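Local coordinates for protein galactitol 1-phosphate 5-dehydrogenase (Escherichia coli, PDB 4A2C) that oxidises galactitol 1-phosphate to D-tagatose 6-phosphate, with NAD(+) as hydride acceptor and zinc as its metal cofactor, at residues D26-K31 with V123-V128; I32-L37 with K341-P346; G39-R44 with I55-E60; L234-V239 with A257-L262. All coordinates share one frame; numbering follows the deposited sequence.

Interaction 1: D26-K31 with V123-V128; sequences DEVRVK and VKRKNV
Glu27 places CG beside its own backbone N (chi1 -74°) and runs on extended, while Lys124 bends at chi2 (-54°); the two side chains cross, and Lys124 NZ stops 2.9 Å from Glu27 OE2. This salt bridge reaches the carboxylate oxygen on its anti side, 30° out of plane. The buried carboxylate has further partners just ahead of the strand: Lys23 N bonds to OE1 and His24 ND1 to OE2. Asp26 OD1 completes a three-residue charge network, but as a long salt bridge, 3.9 Å from Lys124 NZ. Between the backbones, Val28 and Val123 form an antiparallel hydrogen-bonded pair, with Val28 N 3.0 Å from Val123 O and Val123 N 3.1 Å from Val28 O. Beyond the non-hydrogen-bonded pair Glu27-Lys124, segment 123-128 enters a short 3-10 segment, yet Arg125 N still reaches Asp26 O at 2.8 Å. Arg125 sends its guanidinium elsewhere, to a salt bridge with Asp74. Away from these charges the contact is aliphatic: Val28 CG2 meets Val128 CG1 tip to tip at 4.0 Å, and that CG1 also touches Val30 CG2 as the two side chains slide past each other. Val28 packs also on Ile65 and Val68 of strand 60-68. Antiparallel pairing around a valine interior, closed at the strand end by charges, belongs here to the GroES-like catalytic domain of zinc-containing alcohol dehydrogenases.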
# COMPACT_ATOMS: atom_id res chain seq x y z
N ASP A 26 24.14 25.17 19.90
CA ASP A 26 23.62 24.71 18.61
C ASP A 26 22.34 25.41 18.19
O ASP A 26 21.67 24.98 17.25
CB ASP A 26 23.44 23.18 18.58
CG ASP A 26 22.46 22.67 19.65
OD1 ASP A 26 22.07 23.44 20.55
OD2 ASP A 26 22.10 21.47 19.61
N GLU A 27 22.00 26.48 18.88
CA GLU A 27 20.79 27.24 18.55
C GLU A 27 21.05 28.43 17.64
O GLU A 27 22.19 28.88 17.49
CB GLU A 27 20.10 27.69 19.83
CG GLU A 27 19.40 26.56 20.55
CD GLU A 27 18.94 26.93 21.93
OE1 GLU A 27 19.33 28.01 22.41
OE2 GLU A 27 18.19 26.15 22.55
N VAL A 28 19.98 28.91 17.01
CA VAL A 28 19.98 30.16 16.26
C VAL A 28 18.73 30.93 16.66
O VAL A 28 17.75 30.35 17.12
CB VAL A 28 20.01 29.93 14.73
CG1 VAL A 28 21.21 29.07 14.36
CG2 VAL A 28 18.70 29.23 14.25
N ARG A 29 18.76 32.25 16.52
CA ARG A 29 17.54 33.03 16.70
C ARG A 29 17.07 33.54 15.36
O ARG A 29 17.85 34.11 14.60
CB ARG A 29 17.77 34.21 17.65
CG ARG A 29 16.49 35.01 17.91
CD ARG A 29 16.69 35.99 19.09
NE ARG A 29 17.85 36.85 18.90
CZ ARG A 29 18.59 37.35 19.89
NH1 ARG A 29 18.28 37.07 21.15
NH2 ARG A 29 19.64 38.12 19.62
N VAL A 30 15.79 33.32 15.06
CA VAL A 30 15.21 33.77 13.79
C VAL A 30 14.30 34.95 14.02
O VAL A 30 13.49 34.96 14.97
CB VAL A 30 14.37 32.68 13.13
CG1 VAL A 30 13.76 33.19 11.80
CG2 VAL A 30 15.19 31.40 12.92
N LYS A 31 14.42 35.96 13.15
CA LYS A 31 13.46 37.06 13.12
C LYS A 31 12.41 36.71 12.08
O LYS A 31 12.72 36.59 10.89
CB LYS A 31 14.15 38.40 12.81
CG LYS A 31 13.18 39.52 12.41
CD LYS A 31 12.03 39.67 13.40
CE LYS A 31 10.71 39.83 12.68
NZ LYS A 31 9.54 39.43 13.51
N VAL A 123 15.55 28.32 18.03
CA VAL A 123 15.38 26.92 17.70
C VAL A 123 16.74 26.30 17.48
O VAL A 123 17.74 27.02 17.39
CB VAL A 123 14.52 26.72 16.42
CG1 VAL A 123 13.10 27.24 16.63
CG2 VAL A 123 15.17 27.42 15.21
N LYS A 124 16.81 24.98 17.39
CA LYS A 124 18.07 24.36 17.05
C LYS A 124 18.43 24.73 15.61
O LYS A 124 17.55 24.95 14.79
CB LYS A 124 17.98 22.84 17.22
CG LYS A 124 17.46 22.41 18.59
CD LYS A 124 18.30 23.03 19.71
CE LYS A 124 17.69 22.75 21.09
NZ LYS A 124 18.53 23.26 22.20
N ARG A 125 19.72 24.82 15.31
CA ARG A 125 20.19 25.00 13.94
C ARG A 125 19.56 23.94 13.03
O ARG A 125 19.21 24.21 11.86
CB ARG A 125 21.73 24.88 13.91
CG ARG A 125 22.33 24.55 12.54
CD ARG A 125 22.11 25.69 11.56
NE ARG A 125 22.63 25.44 10.22
CZ ARG A 125 21.94 24.83 9.25
NH1 ARG A 125 20.71 24.40 9.49
NH2 ARG A 125 22.48 24.67 8.04
N LYS A 126 19.41 22.73 13.56
CA LYS A 126 18.81 21.63 12.78
C LYS A 126 17.41 21.97 12.31
O LYS A 126 16.90 21.34 11.38
CB LYS A 126 18.78 20.34 13.60
CG LYS A 126 20.13 19.62 13.67
CD LYS A 126 20.60 19.22 12.28
CE LYS A 126 21.94 19.83 11.95
NZ LYS A 126 23.06 18.91 12.30
N ASN A 127 16.80 22.97 12.94
CA ASN A 127 15.41 23.30 12.63
C ASN A 127 15.24 24.51 11.73
O ASN A 127 14.15 25.10 11.64
CB ASN A 127 14.60 23.43 13.92
CG ASN A 127 14.50 22.11 14.66
OD1 ASN A 127 14.08 21.07 14.08
ND2 ASN A 127 14.92 22.11 15.93
N VAL A 128 16.30 24.89 11.04
CA VAL A 128 16.15 25.88 9.97
C VAL A 128 16.83 25.40 8.70
O VAL A 128 17.81 24.63 8.75
CB VAL A 128 16.67 27.29 10.38
CG1 VAL A 128 16.08 27.71 11.71
CG2 VAL A 128 18.20 27.32 10.45
O HOH W 1 21.22 21.90 15.67

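Interaction 2: I32-L37 with K341-P346; sequences IASSGL and KVLLIP
Lys341 folds back along segment 32-37 to reach Leu37. Its CG stands opposite the backbone N, but the chain then kinks twice, at chi2 (63°) and chi3 (59°), which carries NZ to 2.8 Å from Leu37 O. The amine approaches from above the carbonyl plane, 47° out of it, and also forms a salt bridge with Glu60. Water 2 donates to the same Leu37 O at 2.7 Å and accepts from Val342 N. A methionine in place of Lys341 would probably leave the Glu60 carboxylate without its charged mate and take one of the two donors from Leu37 O. Alongside, Leu343 lays CD1 against Gly36 CA at 3.6 Å; a side chain on Gly36 would run into that methyl and crowd Lys341 CD. The CD1 end of Ile345 comes within 3.8 Å of Ser34 OG, a hydroxyl bonded to Glu138 O. Leu37 and Val342 meet through their CB atoms, 3.9 Å apart. Backbone bonds pair the strands antiparallel: Ser35 N lies 3.0 Å from Leu344 O, and Leu37 N 2.7 Å from Val342 O. The last strand of the chain thus returns to the catalytic domain, 304 residues on. The buried amine is held by Leu37 O and the Glu60 carboxylate, and with its side chain about 6 Å from the bound nickel the lysine probably balances the Glu60 charge beside the metal.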
# COMPACT_ATOMS: atom_id res chain seq x y z
N ILE A 32 11.18 36.50 12.53
CA ILE A 32 10.16 35.90 11.67
C ILE A 32 9.49 36.89 10.73
O ILE A 32 9.02 37.93 11.17
CB ILE A 32 9.10 35.16 12.53
CG1 ILE A 32 9.75 33.95 13.23
CG2 ILE A 32 7.95 34.69 11.67
CD1 ILE A 32 8.83 33.27 14.24
N ALA A 33 9.47 36.57 9.44
CA ALA A 33 8.88 37.48 8.45
C ALA A 33 7.47 37.04 8.07
O ALA A 33 6.58 37.89 7.89
CB ALA A 33 9.75 37.56 7.20
N SER A 34 7.28 35.73 7.96
CA SER A 34 6.03 35.15 7.51
C SER A 34 5.77 33.83 8.22
O SER A 34 6.62 32.94 8.24
CB SER A 34 6.09 34.90 6.00
OG SER A 34 4.85 34.42 5.53
N SER A 35 4.57 33.71 8.78
CA SER A 35 4.19 32.56 9.57
C SER A 35 2.73 32.25 9.28
O SER A 35 1.88 33.13 9.46
CB SER A 35 4.35 32.87 11.05
OG SER A 35 4.60 31.70 11.80
N GLY A 36 2.43 31.03 8.85
CA GLY A 36 1.06 30.69 8.49
C GLY A 36 0.34 29.70 9.41
O GLY A 36 0.99 28.95 10.15
N LEU A 37 -0.99 29.70 9.35
CA LEU A 37 -1.82 28.81 10.17
C LEU A 37 -2.16 27.49 9.45
O LEU A 37 -2.55 27.48 8.29
CB LEU A 37 -3.12 29.52 10.55
CG LEU A 37 -4.05 28.78 11.52
CD1 LEU A 37 -3.43 28.71 12.92
CD2 LEU A 37 -5.41 29.45 11.58
N LYS A 341 -5.25 30.12 3.49
CA LYS A 341 -4.08 30.24 4.36
C LYS A 341 -4.08 31.56 5.13
O LYS A 341 -4.20 32.64 4.53
CB LYS A 341 -2.78 30.07 3.56
CG LYS A 341 -1.48 30.20 4.37
CD LYS A 341 -1.34 29.14 5.46
CE LYS A 341 -1.36 27.72 4.86
NZ LYS A 341 -1.23 26.72 5.97
N VAL A 342 -3.97 31.47 6.45
CA VAL A 342 -3.88 32.66 7.29
C VAL A 342 -2.43 32.93 7.66
O VAL A 342 -1.80 32.13 8.35
CB VAL A 342 -4.69 32.52 8.58
CG1 VAL A 342 -4.62 33.81 9.39
CG2 VAL A 342 -6.14 32.16 8.27
N LEU A 343 -1.92 34.06 7.19
CA LEU A 343 -0.52 34.41 7.35
C LEU A 343 -0.35 35.45 8.43
O LEU A 343 -1.09 36.43 8.48
CB LEU A 343 0.02 34.98 6.03
CG LEU A 343 1.01 34.15 5.22
CD1 LEU A 343 0.88 32.68 5.53
CD2 LEU A 343 0.87 34.44 3.74
N LEU A 344 0.63 35.25 9.30
CA LEU A 344 1.00 36.27 10.25
C LEU A 344 2.24 36.94 9.66
O LEU A 344 3.26 36.28 9.42
CB LEU A 344 1.34 35.64 11.59
CG LEU A 344 1.25 36.47 12.87
CD1 LEU A 344 2.24 35.92 13.89
CD2 LEU A 344 1.53 37.93 12.60
N ILE A 345 2.12 38.23 9.36
CA ILE A 345 3.26 39.01 8.90
C ILE A 345 3.58 40.07 9.95
O ILE A 345 2.95 41.13 10.00
CB ILE A 345 2.95 39.75 7.58
CG1 ILE A 345 2.25 38.83 6.58
CG2 ILE A 345 4.24 40.34 7.01
CD1 ILE A 345 3.16 37.82 5.92
N PRO A 346 4.56 39.78 10.83
CA PRO A 346 4.94 40.77 11.83
C PRO A 346 5.73 41.94 11.22
O PRO A 346 5.26 43.08 11.30
CB PRO A 346 5.83 39.98 12.80
CG PRO A 346 5.47 38.52 12.55
CD PRO A 346 5.16 38.46 11.08
O HOH W 2 -4.81 28.70 7.44

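Interaction 3: G39-R44 with I55-E60. With NI (nickel (II) ion), chain C.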
# COMPACT_ATOMS: atom_id res chain seq x y z
N GLY A 39 -4.12 23.56 9.12
CA GLY A 39 -5.33 22.83 9.46
C GLY A 39 -5.22 22.15 10.82
O GLY A 39 -6.18 22.09 11.58
N SER A 40 -4.02 21.65 11.13
CA SER A 40 -3.81 20.88 12.35
C SER A 40 -3.82 21.77 13.60
O SER A 40 -3.93 21.26 14.73
CB SER A 40 -2.50 20.07 12.28
OG SER A 40 -1.35 20.91 12.24
N ASP A 41 -3.71 23.08 13.41
CA ASP A 41 -3.74 24.00 14.55
C ASP A 41 -5.17 24.24 15.05
O ASP A 41 -5.38 24.48 16.23
CB ASP A 41 -3.07 25.33 14.19
CG ASP A 41 -1.57 25.18 13.97
OD1 ASP A 41 -0.92 24.47 14.77
OD2 ASP A 41 -1.05 25.77 13.00
N LEU A 42 -6.14 24.19 14.14
CA LEU A 42 -7.53 24.41 14.51
C LEU A 42 -7.98 23.54 15.69
O LEU A 42 -8.55 24.05 16.65
CB LEU A 42 -8.46 24.24 13.29
CG LEU A 42 -8.54 25.45 12.36
CD1 LEU A 42 -7.22 26.19 12.28
CD2 LEU A 42 -9.01 25.03 10.97
N PRO A 43 -7.74 22.21 15.61
CA PRO A 43 -8.06 21.37 16.77
C PRO A 43 -7.32 21.82 18.04
O PRO A 43 -7.94 21.89 19.11
CB PRO A 43 -7.56 19.99 16.35
CG PRO A 43 -7.70 19.99 14.86
CD PRO A 43 -7.37 21.40 14.44
N ARG A 44 -6.03 22.09 17.91
CA ARG A 44 -5.22 22.51 19.07
C ARG A 44 -5.80 23.75 19.73
O ARG A 44 -5.62 23.97 20.94
CB ARG A 44 -3.77 22.77 18.64
CG ARG A 44 -3.11 21.58 17.93
CD ARG A 44 -1.71 21.94 17.42
NE ARG A 44 -0.96 20.75 17.03
CZ ARG A 44 -0.51 20.52 15.79
NH1 ARG A 44 -0.72 21.40 14.82
NH2 ARG A 44 0.15 19.40 15.53
N ILE A 55 -0.36 27.92 25.07
CA ILE A 55 0.67 27.54 24.10
C ILE A 55 0.81 28.56 22.97
O ILE A 55 -0.11 29.35 22.71
CB ILE A 55 0.39 26.14 23.49
CG1 ILE A 55 1.48 25.74 22.49
CG2 ILE A 55 -1.01 26.09 22.85
CD1 ILE A 55 1.35 24.34 21.96
N THR A 56 1.98 28.57 22.33
CA THR A 56 2.19 29.32 21.10
C THR A 56 2.44 28.35 19.95
O THR A 56 3.46 27.67 19.90
CB THR A 56 3.39 30.29 21.23
OG1 THR A 56 3.02 31.37 22.09
CG2 THR A 56 3.78 30.86 19.86
N LEU A 57 1.48 28.27 19.03
CA LEU A 57 1.58 27.38 17.88
C LEU A 57 2.42 28.00 16.75
O LEU A 57 3.10 29.01 16.95
CB LEU A 57 0.18 27.03 17.37
CG LEU A 57 -0.63 25.96 18.08
CD1 LEU A 57 0.13 25.39 19.27
CD2 LEU A 57 -1.99 26.49 18.52
N GLY A 58 2.38 27.38 15.57
CA GLY A 58 3.03 27.94 14.39
C GLY A 58 4.30 27.20 13.99
O GLY A 58 5.36 27.38 14.64
N HIS A 59 4.20 26.38 12.94
CA HIS A 59 5.34 25.63 12.43
C HIS A 59 5.53 25.79 10.93
O HIS A 59 6.22 24.97 10.31
CB HIS A 59 5.19 24.16 12.75
CG HIS A 59 3.98 23.54 12.14
ND1 HIS A 59 2.74 23.56 12.75
CD2 HIS A 59 3.80 22.91 10.95
CE1 HIS A 59 1.86 22.95 11.98
NE2 HIS A 59 2.47 22.55 10.88
N GLU A 60 4.91 26.81 10.34
CA GLU A 60 5.06 27.08 8.90
C GLU A 60 5.57 28.50 8.74
O GLU A 60 4.78 29.42 8.50
CB GLU A 60 3.71 26.98 8.18
CG GLU A 60 3.01 25.64 8.27
CD GLU A 60 1.60 25.70 7.70
OE1 GLU A 60 1.22 26.76 7.14
OE2 GLU A 60 0.87 24.70 7.80
NI NI C . 1.30 21.86 9.06
O HOH W 3 1.55 25.98 11.74
O HOH W 4 1.53 24.68 14.98
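Asp41 and Leu57 face each other with CA atoms 7.1 Å apart, where helix 41-46 packs on an irregular segment whose Gly58 takes a positive phi unfavourable to any other residue. The Asp41 carboxylate slides past Leu57, with OD1 3.6 Å from Leu57 CG, and Arg44 CB covers Leu57 CD2. Arg44 NH1 forms a salt bridge to Asp41 OD1 at 3.1 Å, coming from above the carboxylate plane, and a weak hydrogen bond to Ser40 OG. The guanidinium stands nearly upright to the His59 ring, planes 83° apart, while Ser40 OG lies at the ring edge, 3.8 Å from His59 CE1. His59 has CG between its backbone N and carbonyl carbon (chi1 61°), which points NE2 at the nickel, 2.3 Å away; Cys38 SG is a second ligand. Two waters link the segments: water 4 accepts from His59 ND1 (2.8 Å), in the ring plane, and from Gly58 N; water 3 accepts from His59 N. As donors, water 4 meets Asp41 OD1 and water 3 Asp41 OD2 (2.9 Å), which also takes a bond from Cys38 N. A leucine in place of Asp41 would probably leave Arg44 without its charge mate and both waters without their carboxylate acceptor, loosening the hold on the imidazole. Nickel occupies what is by similarity the catalytic zinc site, and Asp41 is second-shell, tied to Cys38 directly and to His59 through water.

Interaction 4: L234-V239 with A257-L262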
# COMPACT_ATOMS: atom_id res chain seq x y z
N LEU A 234 -3.31 10.91 -4.77
CA LEU A 234 -3.01 11.44 -3.44
C LEU A 234 -4.28 11.70 -2.67
O LEU A 234 -5.07 12.57 -3.05
CB LEU A 234 -2.21 12.73 -3.54
CG LEU A 234 -0.73 12.66 -3.21
CD1 LEU A 234 -0.02 11.78 -4.24
CD2 LEU A 234 -0.16 14.07 -3.20
N GLU A 235 -4.47 10.98 -1.58
CA GLU A 235 -5.63 11.17 -0.73
C GLU A 235 -5.29 12.20 0.35
O GLU A 235 -4.53 11.90 1.28
CB GLU A 235 -6.06 9.83 -0.11
CG GLU A 235 -7.51 9.82 0.38
CD GLU A 235 -7.81 11.01 1.27
OE1 GLU A 235 -7.27 11.07 2.40
OE2 GLU A 235 -8.59 11.91 0.86
N THR A 236 -5.83 13.40 0.23
CA THR A 236 -5.44 14.46 1.15
C THR A 236 -6.58 14.90 2.06
O THR A 236 -6.37 15.69 2.98
CB THR A 236 -4.87 15.71 0.42
OG1 THR A 236 -5.95 16.49 -0.11
CG2 THR A 236 -3.93 15.32 -0.71
N ALA A 237 -7.79 14.40 1.80
CA ALA A 237 -8.95 14.84 2.56
C ALA A 237 -9.08 14.18 3.92
O ALA A 237 -9.67 14.74 4.83
CB ALA A 237 -10.25 14.67 1.74
N GLY A 238 -8.52 12.99 4.06
CA GLY A 238 -8.57 12.31 5.35
C GLY A 238 -9.97 12.04 5.87
O GLY A 238 -10.28 12.36 7.02
N VAL A 239 -10.83 11.47 5.01
CA VAL A 239 -12.14 10.98 5.45
C VAL A 239 -12.41 9.60 4.82
O VAL A 239 -12.00 9.34 3.69
CB VAL A 239 -13.29 11.97 5.10
CG1 VAL A 239 -13.04 13.34 5.73
CG2 VAL A 239 -13.46 12.07 3.59
N ALA A 257 -1.22 7.17 -2.45
CA ALA A 257 -0.52 7.75 -1.30
C ALA A 257 -1.54 8.37 -0.35
O ALA A 257 -2.35 9.22 -0.75
CB ALA A 257 0.48 8.81 -1.77
N LEU A 258 -1.51 7.93 0.90
CA LEU A 258 -2.40 8.46 1.91
C LEU A 258 -1.65 9.51 2.72
O LEU A 258 -0.70 9.20 3.46
CB LEU A 258 -2.87 7.33 2.84
CG LEU A 258 -3.50 6.12 2.14
CD1 LEU A 258 -3.66 4.95 3.10
CD2 LEU A 258 -4.84 6.51 1.53
N VAL A 259 -2.06 10.77 2.59
CA VAL A 259 -1.47 11.81 3.42
C VAL A 259 -2.48 12.32 4.43
O VAL A 259 -2.13 13.03 5.37
CB VAL A 259 -0.92 12.98 2.58
CG1 VAL A 259 0.12 12.47 1.59
CG2 VAL A 259 -2.04 13.65 1.82
N GLY A 260 -3.75 11.95 4.24
CA GLY A 260 -4.81 12.39 5.11
C GLY A 260 -5.14 11.44 6.25
O GLY A 260 -5.54 10.30 6.04
N THR A 261 -4.98 11.94 7.47
CA THR A 261 -5.33 11.19 8.66
C THR A 261 -6.84 11.12 8.87
O THR A 261 -7.54 12.12 8.75
CB THR A 261 -4.68 11.84 9.90
OG1 THR A 261 -3.26 11.71 9.80
CG2 THR A 261 -5.16 11.16 11.16
N LEU A 262 -7.33 9.92 9.19
CA LEU A 262 -8.75 9.72 9.50
C LEU A 262 -9.06 10.06 10.96
O LEU A 262 -8.19 9.93 11.83
CB LEU A 262 -9.15 8.26 9.23
CG LEU A 262 -9.70 7.92 7.85
CD1 LEU A 262 -8.89 8.57 6.75
CD2 LEU A 262 -9.78 6.41 7.66
O HOH W 5 -5.35 9.76 3.47
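Leu234 and Glu235 pair in parallel with Ala257 and Leu258, neighbouring strands of a Rossmann-type nucleotide-binding domain joined by helix 240-249 in a beta-alpha-beta unit. Backbone hydrogen bonds begin with Glu235 N to Ala257 O (2.9 Å, nearly straight). Glu235 O is then gripped twice, by Val259 N at 3.0 Å and, weakly, by Gly260 N. Apolar contacts line both faces: Leu234 CD1 touches Ala257 CB, and Glu235 CB rests on Leu258 CD2, each at 3.9 Å. Thr236 runs alongside Val259 in the same direction, with their CG2 methyls 3.6 Å apart. Past the strands the chains close in on two glycines, Gly238 and Gly260, whose CA atoms come within 3.8 Å; a side chain on either would clash with the other segment. Leu262 covers this turn with CD1 and also packs on Phe273 of the second subunit, so the loop after strand 255-258 meets that subunit. Among polar side-chain bonds, Thr236 OG1 bonds to Ile167 O; the rest centre on Glu235, which stands CG opposite its backbone N (chi1 -160°), then bends back over its own loop. OE2 bonds to Thr242 OG1 and Ala237 N, while OE1 receives Gly238 N on its syn lone pair at 2.8 Å.

Overall arrangement
Interactions 1 and 2 share strand 27-36, pairing it with strands 120-124 and 341-344 of one mixed sheet, and they touch where Lys31 NZ packs on Pro346 CB. Both are largely buried, but the charges of interaction 1 run from buried Glu27 to partly exposed Asp26 and Lys124, whereas those of interaction 2 lie inward. There Lys341 NZ meets Glu60 OE1 of interaction 3 at 2.7 Å, binding strand pair to metal site. Interaction 3 has no backbone pairing between its segments; side-chain packing and bridging waters join them, next to the metal that His59 binds. Interaction 4, partly buried and about 19 Å from interaction 3 between centres, belongs to the parallel nucleotide-binding sheet and contacts the second subunit.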